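Local coordinates for 3-hydroxyacyl-CoA dehydrogenase (Burkholderia thailandensis, PDB 4XGN), which probably catalyses the NAD-dependent interconversion of 3-hydroxyacyl-CoA and 3-ketoacyl-CoA, as a member of the short-chain dehydrogenase family with a Rossmann fold, at residues Thr115-Val118 with Asn119-Thr123; Gly122-Asn125 with Met126-Ala130; Met176-Pro179 with Ile180-Leu184. All coordinates share one frame; numbering follows the deposited sequence.

Contact 1. Residues Thr115-Val118 with Asn119-Thr123; sequences TITV and NLIGT. With NAD (nicotinamide-adenine-dinucleotide), chain I.
A pi-type turn lies inside helix 109-135 of the Rossmann fold, where T115-V118 meets N119-T123. The evidence is in the backbone: I116 O accepts from both L120 N (2.9 Å) and I121 N (3.0 Å), the first donor lying above the carbonyl plane and the second within it at 163° about the hydrogen. The wide spacing carries on as G122 N bonds to T117 O. V118 O receives instead a weak CA-H contact from G122 CA at 3.4 Å, and a water that donates to it at 2.9 Å. That same water accepts from T123 OG1 at 2.7 Å, so it links V118 O to T123 OG1. With CG beside its own backbone N (chi1 -69°), N119 brings ND2 to 3.7 Å from T115 CG2, and the amide is hydrogen-bonded through ND2 to I94 O and S169 OG. N119 probably corresponds to the helix asparagine of the family's catalytic tetrad. V118 lies beside the adenine end of NAD, CG1 being 3.7 Å from N6A. I116, L120 and I121 pack on a second subunit, the first two on their own counterparts. Toward helix 164-184, T115 packs on A165 and S169, and N119 on Y166.

Contact 2. Residues Gly122-Asn125 with Met126-Ala130; sequences GTFN and MIRVA
G122 starts a regular run of alpha-helical bonds with M126-A130: its O accepts from M126 N at 3.2 Å, and M126 CG folds back over the same oxygen. T123 follows with O bonded to I127 N; the two side chains cross, with their methyls in contact, CG2 of T123 within 3.8 Å of I127 CD1. Next is F124, whose O takes R128 N at 2.9 Å; the arginine crosses the phenylalanine at about a right angle, R128 CD coming in obliquely to the ring, 3.7 Å from F124 CE2. N125 carries the polar link. Its OD1 is gripped side-on by R128 NE and NH2, each at 2.9 Å, and the amide and guanidinium planes are only 6° apart. The two donors differ: NE sits on a lone pair of OD1, NH2 nearly in line with the C=O. An anti CG on N125 (chi1 -174°) and R128 CG between its own backbone N and carbonyl carbon (chi1 73°), the chain then extended to NE, bring the flat groups edge to edge. R128 also forms a salt bridge with E69, and N125 ND2 is hydrogen-bonded to V66 O. F124 stacks on F112 of a second subunit, T123 and I127 face strands 85-90 and 146-151, and V129 lies on helix 69-82.

Contact 3. Residues Met176-Pro179 with Ile180-Leu184; sequences MTLP and IARDL
Four successive backbone bonds join M176-P179 to I180-L184: I180 N to M176 O (3.1 Å), A181 N to T177 O, R182 N to L178 O and D183 N to P179 O (2.8 Å). Their N-H...O angles at the hydrogen all fall between 158° and 163°, which makes this regular alpha helix. The kink falls within the first segment, where the N atoms of L178 and P179 have no bond to the preceding turn, for P179 because a proline N carries no hydrogen. Among the side chains, M176 and I180 run side by side in the same direction, with I180 CD1 at 3.6 Å from M176 CG and 3.9 Å from M176 SD. M176 gets there as a straight chain, extended beyond CG. L178 meets R182 differently: L178 CD2 stands 3.8 Å above the guanidinium plane, over its centre, while L178 CD1 approaches R182 NE at 3.6 Å. One face is taken by the leucine, and NH1 is hydrogen-bonded to G159 O and M257 O of a second subunit. D183, a turn beyond P179, has its carboxylate bonded to T100 OG1 and G162 N of that subunit. M176 and I180 thus pack together toward helix 109-135, while R182, under L178, and D183 bond to the second subunit, consistent with this part of helix 164-184 contributing to the subunit interface: two buried charged side chains appear to be satisfied largely by polar groups of another subunit.

Each contact spans a single helical stretch, so none closes a long loop. Following the chain, contact 1 comes first on helix 109-135 and hands over directly to contact 2, sharing G122 and T123; neither nests in the other. About 45 residues later, after strand 146-151, contact 3 follows in series on helix 164-184. The two helices then meet side by side: M176 CE of contact 3 lies 3.8 Å from T123 CG2, while I180 CG2 is 4.0 Å from I127 CG2 of contact 2. V118 of contact 1 lies at NAD, T123 and I127 of contact 2 lie on the central sheet, both contacts touch contact 3, and all three touch a second subunit.

Contact 1. Residues Thr115-Val118 with Asn119-Thr123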
ATOM      1  N   THR A 115       7.205 -12.459  20.266  1.00 11.91           N
ATOM      2  CA  THR A 115       7.485 -11.300  19.383  1.00 11.63           C
ATOM      3  C   THR A 115       6.270 -10.403  19.269  1.00 11.10           C
ATOM      4  O   THR A 115       6.348  -9.165  19.344  1.00 10.69           O
ATOM      5  CB  THR A 115       7.899 -11.815  17.993  1.00 11.78           C
ATOM      6  OG1 THR A 115       9.050 -12.642  18.153  1.00 12.31           O
ATOM      7  CG2 THR A 115       8.220 -10.650  17.036  1.00 11.56           C
ATOM      8  N   ILE A 116       5.129 -11.035  19.030  1.00 10.93           N
ATOM      9  CA  ILE A 116       3.858 -10.325  18.948  0.50 10.67           C
ATOM     10  C   ILE A 116       3.541  -9.615  20.274  1.00 10.93           C
ATOM     11  O   ILE A 116       3.056  -8.472  20.272  1.00 10.77           O
ATOM     12  CB  ILE A 116       2.717 -11.267  18.493  0.50 10.63           C
ATOM     13  CG1 ILE A 116       2.606 -11.243  16.979  0.50 10.37           C
ATOM     14  CG2 ILE A 116       1.362 -10.864  19.063  0.50 10.63           C
ATOM     15  CD1 ILE A 116       3.821 -11.713  16.193  0.50 10.36           C
ATOM     16  N   THR A 117       3.806 -10.291  21.379  1.00 11.14           N
ATOM     17  CA  THR A 117       3.511  -9.719  22.700  1.00 11.41           C
ATOM     18  C   THR A 117       4.331  -8.478  23.027  1.00 11.34           C
ATOM     19  O   THR A 117       3.775  -7.452  23.461  1.00 11.37           O
ATOM     20  CB  THR A 117       3.565 -10.786  23.807  1.00 11.93           C
ATOM     21  OG1 THR A 117       2.561 -11.756  23.514  1.00 12.00           O
ATOM     22  CG2 THR A 117       3.331 -10.154  25.157  1.00 12.23           C
ATOM     23  N   VAL A 118       5.628  -8.524  22.761  1.00 11.18           N
ATOM     24  CA  VAL A 118       6.434  -7.360  23.005  1.00 11.17           C
ATOM     25  C   VAL A 118       6.154  -6.249  22.029  1.00 10.90           C
ATOM     26  O   VAL A 118       5.947  -5.108  22.427  1.00 10.73           O
ATOM     27  CB  VAL A 118       7.924  -7.694  23.001  1.00 11.50           C
ATOM     28  CG1 VAL A 118       8.778  -6.461  23.149  1.00 11.48           C
ATOM     29  CG2 VAL A 118       8.220  -8.677  24.125  1.00 12.01           C
ATOM     30  N   ASN A 119       6.164  -6.581  20.728  1.00 10.49           N
ATOM     31  CA  ASN A 119       6.182  -5.561  19.705  1.00 10.32           C
ATOM     32  C   ASN A 119       4.835  -4.947  19.443  1.00 10.11           C
ATOM     33  O   ASN A 119       4.764  -3.765  19.141  1.00 10.14           O
ATOM     34  CB  ASN A 119       6.716  -6.158  18.403  1.00 10.32           C
ATOM     35  CG  ASN A 119       8.193  -6.514  18.454  1.00 10.46           C
ATOM     36  OD1 ASN A 119       8.883  -6.307  19.467  1.00 10.77           O
ATOM     37  ND2 ASN A 119       8.703  -7.008  17.339  1.00 10.49           N
ATOM     38  N   LEU A 120       3.776  -5.752  19.505  1.00  9.96           N
ATOM     39  CA  LEU A 120       2.467  -5.312  19.105  1.00  9.85           C
ATOM     40  C   LEU A 120       1.589  -5.072  20.320  1.00  9.92           C
ATOM     41  O   LEU A 120       1.112  -3.963  20.517  1.00  9.94           O
ATOM     42  CB  LEU A 120       1.861  -6.311  18.092  1.00  9.80           C
ATOM     43  CG  LEU A 120       0.441  -6.017  17.603  1.00  9.79           C
ATOM     44  CD1 LEU A 120       0.268  -4.595  17.080  1.00  9.71           C
ATOM     45  CD2 LEU A 120       0.021  -7.036  16.574  1.00  9.74           C
ATOM     46  N   ILE A 121       1.361  -6.109  21.125  1.00  9.97           N
ATOM     47  CA  ILE A 121       0.531  -5.965  22.318  1.00 10.15           C
ATOM     48  C   ILE A 121       1.170  -4.895  23.222  1.00 10.19           C
ATOM     49  O   ILE A 121       0.457  -4.035  23.760  1.00 10.25           O
ATOM     50  CB  ILE A 121       0.306  -7.303  23.034  1.00 10.42           C
ATOM     51  CG1 ILE A 121      -0.471  -8.244  22.092  1.00 10.31           C
ATOM     52  CG2 ILE A 121      -0.425  -7.070  24.360  1.00 10.76           C
ATOM     53  CD1 ILE A 121      -0.665  -9.627  22.648  1.00 10.64           C
ATOM     54  N   GLY A 122       2.502  -4.979  23.387  1.00 10.24           N
ATOM     55  CA  GLY A 122       3.263  -4.036  24.205  1.00 10.42           C
ATOM     56  C   GLY A 122       3.115  -2.610  23.733  1.00 10.40           C
ATOM     57  O   GLY A 122       2.920  -1.705  24.556  1.00 10.79           O
ATOM     58  N   THR A 123       3.213  -2.396  22.422  1.00 10.12           N
ATOM     59  CA  THR A 123       3.024  -1.036  21.884  1.00 10.17           C
ATOM     60  C   THR A 123       1.588  -0.537  22.148  1.00 10.20           C
ATOM     61  O   THR A 123       1.406   0.599  22.597  1.00 10.45           O
ATOM     62  CB  THR A 123       3.424  -0.963  20.409  1.00  9.90           C
ATOM     63  OG1 THR A 123       4.864  -0.919  20.341  1.00 10.09           O
ATOM     64  CG2 THR A 123       2.846   0.304  19.713  1.00  9.84           C
TER
HETATM   65  PA  NAD I 300      17.705  -2.047  20.702  1.00 13.16           P
HETATM   66  O1A NAD I 300      17.786  -3.506  20.977  1.00 13.48           O
HETATM   67  O2A NAD I 300      18.983  -1.267  20.704  1.00 13.99           O
HETATM   68  O5B NAD I 300      16.675  -1.332  21.701  1.00 13.10           O
HETATM   69  C5B NAD I 300      15.453  -1.941  22.056  1.00 12.72           C
HETATM   70  C4B NAD I 300      15.143  -1.616  23.528  1.00 12.82           C
HETATM   71  O4B NAD I 300      13.990  -2.256  23.734  1.00 12.80           O
HETATM   72  C3B NAD I 300      16.177  -2.261  24.486  1.00 13.17           C
HETATM   73  O3B NAD I 300      16.828  -1.356  25.317  1.00 13.23           O
HETATM   74  C2B NAD I 300      15.269  -3.294  25.178  1.00 13.10           C
HETATM   75  O2B NAD I 300      15.811  -3.661  26.499  1.00 13.51           O
HETATM   76  C1B NAD I 300      14.039  -2.788  25.153  1.00 12.81           C
HETATM   77  N9A NAD I 300      13.019  -3.784  25.269  1.00 12.49           N
HETATM   78  C8A NAD I 300      12.934  -5.021  24.686  1.00 12.52           C
HETATM   79  N7A NAD I 300      11.813  -5.671  25.140  1.00 12.14           N
HETATM   80  C5A NAD I 300      11.235  -4.805  25.961  1.00 12.29           C
HETATM   81  C6A NAD I 300      10.076  -4.903  26.687  1.00 12.24           C
HETATM   82  N6A NAD I 300       9.188  -6.013  26.810  1.00 12.13           N
HETATM   83  N1A NAD I 300       9.698  -3.865  27.450  1.00 12.40           N
HETATM   84  C2A NAD I 300      10.443  -2.718  27.517  1.00 12.62           C
HETATM   85  N3A NAD I 300      11.588  -2.605  26.781  1.00 12.60           N
HETATM   86  C4A NAD I 300      11.958  -3.671  26.040  1.00 12.38           C
HETATM   87  O3  NAD I 300      17.074  -2.057  19.225  1.00 12.94           O
HETATM   88  PN  NAD I 300      16.606  -0.739  18.389  1.00 13.10           P
HETATM   89  O1N NAD I 300      17.266  -0.864  17.056  1.00 12.94           O
HETATM   90  O2N NAD I 300      16.836   0.593  19.086  1.00 13.35           O
HETATM   91  O5D NAD I 300      15.017  -0.996  18.209  1.00 12.82           O
HETATM   92  C5D NAD I 300      14.048   0.026  18.429  1.00 12.65           C
HETATM   93  C4D NAD I 300      12.800  -0.198  17.665  1.00 12.31           C
HETATM   94  O4D NAD I 300      13.140  -0.044  16.350  1.00 12.52           O
HETATM   95  C3D NAD I 300      12.262  -1.643  17.812  1.00 12.36           C
HETATM   96  O3D NAD I 300      10.901  -1.672  17.824  1.00 12.37           O
HETATM   97  C2D NAD I 300      12.850  -2.276  16.520  1.00 12.26           C
HETATM   98  O2D NAD I 300      12.121  -3.537  16.161  1.00 11.95           O
HETATM   99  C1D NAD I 300      12.692  -1.335  15.612  1.00 12.11           C
HETATM  100  N1N NAD I 300      13.501  -1.375  14.399  1.00 12.18           N
HETATM  101  C2N NAD I 300      14.875  -1.437  14.408  1.00 12.54           C
HETATM  102  C3N NAD I 300      15.618  -1.473  13.235  1.00 12.79           C
HETATM  103  C7N NAD I 300      17.112  -1.591  13.204  1.00 13.35           C
HETATM  104  O7N NAD I 300      17.659  -1.855  12.159  1.00 13.64           O
HETATM  105  N7N NAD I 300      17.880  -1.354  14.375  1.00 13.60           N
HETATM  106  C4N NAD I 300      14.921  -1.421  12.008  1.00 12.57           C
HETATM  107  C5N NAD I 300      13.554  -1.322  11.997  1.00 12.26           C
HETATM  108  C6N NAD I 300      12.846  -1.292  13.180  1.00 11.98           C
HETATM  109  O   HOH W   1       6.523  -2.307  21.968  1.00 10.76           O

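Contact 2. Residues Gly122-Asn125 with Met126-Ala130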
ATOM      1  N   GLY A 122       2.502  -4.979  23.387  1.00 10.24           N
ATOM      2  CA  GLY A 122       3.263  -4.036  24.205  1.00 10.42           C
ATOM      3  C   GLY A 122       3.115  -2.610  23.733  1.00 10.40           C
ATOM      4  O   GLY A 122       2.920  -1.705  24.556  1.00 10.79           O
ATOM      5  N   THR A 123       3.213  -2.396  22.422  1.00 10.12           N
ATOM      6  CA  THR A 123       3.024  -1.036  21.884  1.00 10.17           C
ATOM      7  C   THR A 123       1.588  -0.537  22.148  1.00 10.20           C
ATOM      8  O   THR A 123       1.406   0.599  22.597  1.00 10.45           O
ATOM      9  CB  THR A 123       3.424  -0.963  20.409  1.00  9.90           C
ATOM     10  OG1 THR A 123       4.864  -0.919  20.341  1.00 10.09           O
ATOM     11  CG2 THR A 123       2.846   0.304  19.713  1.00  9.84           C
ATOM     12  N   PHE A 124       0.589  -1.376  21.922  1.00  9.98           N
ATOM     13  CA  PHE A 124      -0.775  -0.979  22.215  1.00 10.22           C
ATOM     14  C   PHE A 124      -1.006  -0.678  23.708  1.00 10.61           C
ATOM     15  O   PHE A 124      -1.700   0.284  24.035  1.00 10.77           O
ATOM     16  CB  PHE A 124      -1.820  -2.005  21.759  1.00 10.13           C
ATOM     17  CG  PHE A 124      -3.227  -1.511  21.956  1.00 10.34           C
ATOM     18  CD1 PHE A 124      -3.738  -0.546  21.100  1.00 10.24           C
ATOM     19  CD2 PHE A 124      -3.998  -1.918  23.046  1.00 10.55           C
ATOM     20  CE1 PHE A 124      -4.999  -0.038  21.285  1.00 10.47           C
ATOM     21  CE2 PHE A 124      -5.272  -1.438  23.228  1.00 10.88           C
ATOM     22  CZ  PHE A 124      -5.795  -0.491  22.325  1.00 10.82           C
ATOM     23  N   ASN A 125      -0.404  -1.470  24.576  1.00 10.67           N
ATOM     24  CA  ASN A 125      -0.563  -1.295  26.013  1.00 11.17           C
ATOM     25  C   ASN A 125      -0.072   0.092  26.427  1.00 11.45           C
ATOM     26  O   ASN A 125      -0.737   0.811  27.200  1.00 11.80           O
ATOM     27  CB  ASN A 125       0.204  -2.393  26.760  1.00 11.35           C
ATOM     28  CG  ASN A 125      -0.011  -2.376  28.248  1.00 11.82           C
ATOM     29  OD1 ASN A 125      -1.096  -2.072  28.742  1.00 12.23           O
ATOM     30  ND2 ASN A 125       1.033  -2.694  28.985  1.00 12.06           N
ATOM     31  N   MET A 126       1.070   0.486  25.874  1.00 11.41           N
ATOM     32  CA  MET A 126       1.625   1.778  26.209  1.00 11.78           C
ATOM     33  C   MET A 126       0.736   2.858  25.614  1.00 11.77           C
ATOM     34  O   MET A 126       0.464   3.841  26.273  1.00 12.02           O
ATOM     35  CB  MET A 126       3.031   1.905  25.680  1.00 11.84           C
ATOM     36  CG  MET A 126       4.009   0.964  26.344  1.00 12.17           C
ATOM     37  SD  MET A 126       4.197   1.040  28.141  1.00 13.11           S
ATOM     38  CE  MET A 126       4.584   2.733  28.452  1.00 13.49           C
ATOM     39  N   ILE A 127       0.264   2.680  24.384  1.00 11.36           N
ATOM     40  CA  ILE A 127      -0.602   3.695  23.761  1.00 11.59           C
ATOM     41  C   ILE A 127      -1.872   3.946  24.569  1.00 12.01           C
ATOM     42  O   ILE A 127      -2.220   5.090  24.818  1.00 12.34           O
ATOM     43  CB  ILE A 127      -0.960   3.304  22.301  1.00 11.20           C
ATOM     44  CG1 ILE A 127       0.292   3.392  21.383  1.00 10.92           C
ATOM     45  CG2 ILE A 127      -2.147   4.102  21.756  1.00 11.31           C
ATOM     46  CD1 ILE A 127       0.081   2.840  19.992  1.00 10.62           C
ATOM     47  N   ARG A 128      -2.543   2.898  25.005  1.00 12.03           N
ATOM     48  CA  ARG A 128      -3.841   3.083  25.607  1.00 12.50           C
ATOM     49  C   ARG A 128      -3.702   3.823  26.945  1.00 13.01           C
ATOM     50  O   ARG A 128      -4.535   4.666  27.264  1.00 13.46           O
ATOM     51  CB  ARG A 128      -4.541   1.722  25.748  1.00 12.69           C
ATOM     52  CG  ARG A 128      -3.982   0.826  26.839  1.00 12.85           C
ATOM     53  CD  ARG A 128      -4.406  -0.638  26.771  1.00 12.88           C
ATOM     54  NE  ARG A 128      -3.768  -1.236  27.937  1.00 13.08           N
ATOM     55  CZ  ARG A 128      -4.288  -1.250  29.171  1.00 13.63           C
ATOM     56  NH1 ARG A 128      -5.559  -0.948  29.404  1.00 13.92           N
ATOM     57  NH2 ARG A 128      -3.518  -1.614  30.189  1.00 14.00           N
ATOM     58  N   VAL A 129      -2.636   3.522  27.689  1.00 12.99           N
ATOM     59  CA  VAL A 129      -2.429   4.120  28.980  1.00 13.70           C
ATOM     60  C   VAL A 129      -1.946   5.572  28.840  1.00 13.80           C
ATOM     61  O   VAL A 129      -2.456   6.512  29.526  1.00 14.39           O
ATOM     62  CB  VAL A 129      -1.489   3.257  29.862  1.00 13.73           C
ATOM     63  CG1 VAL A 129      -1.278   3.921  31.219  1.00 14.34           C
ATOM     64  CG2 VAL A 129      -2.073   1.855  30.085  1.00 13.74           C
ATOM     65  N   ALA A 130      -0.947   5.773  27.974  1.00 13.39           N
ATOM     66  CA  ALA A 130      -0.493   7.124  27.667  1.00 13.53           C
ATOM     67  C   ALA A 130      -1.586   8.016  27.058  1.00 13.77           C
ATOM     68  O   ALA A 130      -1.684   9.188  27.416  1.00 14.08           O
ATOM     69  CB  ALA A 130       0.731   7.099  26.776  1.00 13.24           C
TER

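Contact 3. Residues Met176-Pro179 with Ile180-Leu184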
ATOM      1  N   MET A 176      -2.599  -0.535  12.759  1.00 10.50           N
ATOM      2  CA  MET A 176      -3.428   0.071  13.789  1.00 10.67           C
ATOM      3  C   MET A 176      -3.256   1.566  13.898  1.00 10.41           C
ATOM      4  O   MET A 176      -4.040   2.218  14.594  1.00 10.73           O
ATOM      5  CB  MET A 176      -3.272  -0.610  15.159  1.00 11.15           C
ATOM      6  CG  MET A 176      -2.039  -0.300  15.906  1.00 11.10           C
ATOM      7  SD  MET A 176      -1.970  -1.353  17.418  1.00 11.60           S
ATOM      8  CE  MET A 176      -0.500  -0.700  18.164  1.00 11.78           C
ATOM      9  N   THR A 177      -2.300   2.133  13.171  1.00  9.83           N
ATOM     10  CA  THR A 177      -2.090   3.568  13.212  1.00  9.99           C
ATOM     11  C   THR A 177      -3.372   4.340  12.894  1.00 10.14           C
ATOM     12  O   THR A 177      -3.751   5.318  13.595  1.00 10.49           O
ATOM     13  CB  THR A 177      -0.944   4.027  12.266  1.00  9.83           C
ATOM     14  OG1 THR A 177       0.195   3.195  12.415  1.00 10.17           O
ATOM     15  CG2 THR A 177      -0.537   5.480  12.548  1.00  9.90           C
ATOM     16  N   LEU A 178      -4.033   3.965  11.806  1.00  9.90           N
ATOM     17  CA  LEU A 178      -5.230   4.704  11.366  1.00 10.00           C
ATOM     18  C   LEU A 178      -6.434   4.603  12.312  1.00 10.09           C
ATOM     19  O   LEU A 178      -6.963   5.632  12.710  1.00 10.19           O
ATOM     20  CB  LEU A 178      -5.609   4.321   9.923  1.00  9.98           C
ATOM     21  CG  LEU A 178      -6.864   5.020   9.364  1.00 10.30           C
ATOM     22  CD1 LEU A 178      -6.722   6.516   9.276  1.00 10.61           C
ATOM     23  CD2 LEU A 178      -7.258   4.439   8.016  1.00 10.30           C
ATOM     24  N   PRO A 179      -6.828   3.387  12.758  1.00 10.06           N
ATOM     25  CA  PRO A 179      -7.942   3.358  13.717  1.00 10.38           C
ATOM     26  C   PRO A 179      -7.627   4.058  15.018  1.00 10.62           C
ATOM     27  O   PRO A 179      -8.540   4.617  15.607  1.00 10.80           O
ATOM     28  CB  PRO A 179      -8.214   1.857  13.945  1.00 10.30           C
ATOM     29  CG  PRO A 179      -7.007   1.158  13.416  1.00 10.02           C
ATOM     30  CD  PRO A 179      -6.486   2.025  12.297  1.00  9.88           C
ATOM     31  N   ILE A 180      -6.374   4.009  15.473  1.00 10.61           N
ATOM     32  CA  ILE A 180      -6.048   4.671  16.748  1.00 11.04           C
ATOM     33  C   ILE A 180      -6.083   6.190  16.549  1.00 11.31           C
ATOM     34  O   ILE A 180      -6.625   6.901  17.398  1.00 11.93           O
ATOM     35  CB  ILE A 180      -4.712   4.205  17.313  1.00 11.00           C
ATOM     36  CG1 ILE A 180      -4.802   2.713  17.628  1.00 11.04           C
ATOM     37  CG2 ILE A 180      -4.340   4.990  18.579  1.00 11.37           C
ATOM     38  CD1 ILE A 180      -3.523   2.154  18.139  1.00 11.04           C
ATOM     39  N   ALA A 181      -5.581   6.677  15.412  1.00 11.17           N
ATOM     40  CA  ALA A 181      -5.742   8.092  15.083  1.00 11.41           C
ATOM     41  C   ALA A 181      -7.222   8.482  15.035  1.00 11.75           C
ATOM     42  O   ALA A 181      -7.633   9.542  15.540  1.00 12.15           O
ATOM     43  CB  ALA A 181      -5.080   8.413  13.773  1.00 11.03           C
ATOM     44  N   ARG A 182      -8.040   7.632  14.448  1.00 11.51           N
ATOM     45  CA  ARG A 182      -9.450   7.898  14.409  1.00 12.00           C
ATOM     46  C   ARG A 182     -10.093   7.914  15.815  1.00 12.56           C
ATOM     47  O   ARG A 182     -10.895   8.831  16.091  1.00 13.40           O
ATOM     48  CB  ARG A 182     -10.176   6.931  13.481  1.00 11.76           C
ATOM     49  CG  ARG A 182      -9.803   7.148  12.025  1.00 11.49           C
ATOM     50  CD  ARG A 182     -10.197   5.977  11.144  1.00 11.34           C
ATOM     51  NE  ARG A 182     -10.299   6.379   9.752  1.00 11.21           N
ATOM     52  CZ  ARG A 182     -10.789   5.646   8.757  1.00 11.05           C
ATOM     53  NH1 ARG A 182     -11.163   4.394   8.925  1.00 10.86           N
ATOM     54  NH2 ARG A 182     -10.884   6.182   7.553  1.00 11.11           N
ATOM     55  N   ASP A 183      -9.741   6.942  16.651  1.00 12.75           N
ATOM     56  CA  ASP A 183     -10.202   6.833  18.035  1.00 13.45           C
ATOM     57  C   ASP A 183      -9.862   8.081  18.835  1.00 13.93           C
ATOM     58  O   ASP A 183     -10.674   8.520  19.651  1.00 14.50           O
ATOM     59  CB  ASP A 183      -9.482   5.685  18.775  1.00 13.57           C
ATOM     60  CG  ASP A 183     -10.107   4.354  18.577  1.00 13.75           C
ATOM     61  OD1 ASP A 183     -11.166   4.244  17.913  1.00 14.58           O
ATOM     62  OD2 ASP A 183      -9.489   3.379  19.023  1.00 14.05           O
ATOM     63  N   LEU A 184      -8.654   8.619  18.612  1.00 13.72           N
ATOM     64  CA  LEU A 184      -8.116   9.707  19.428  1.00 14.08           C
ATOM     65  C   LEU A 184      -8.305  11.080  18.834  1.00 14.82           C
ATOM     66  O   LEU A 184      -7.884  12.094  19.455  1.00 14.77           O
ATOM     67  CB  LEU A 184      -6.651   9.427  19.733  1.00 13.63           C
ATOM     68  CG  LEU A 184      -6.389   8.147  20.507  1.00 13.16           C
ATOM     69  CD1 LEU A 184      -4.920   7.941  20.780  1.00 12.91           C
ATOM     70  CD2 LEU A 184      -7.199   8.049  21.801  1.00 13.73           C
TER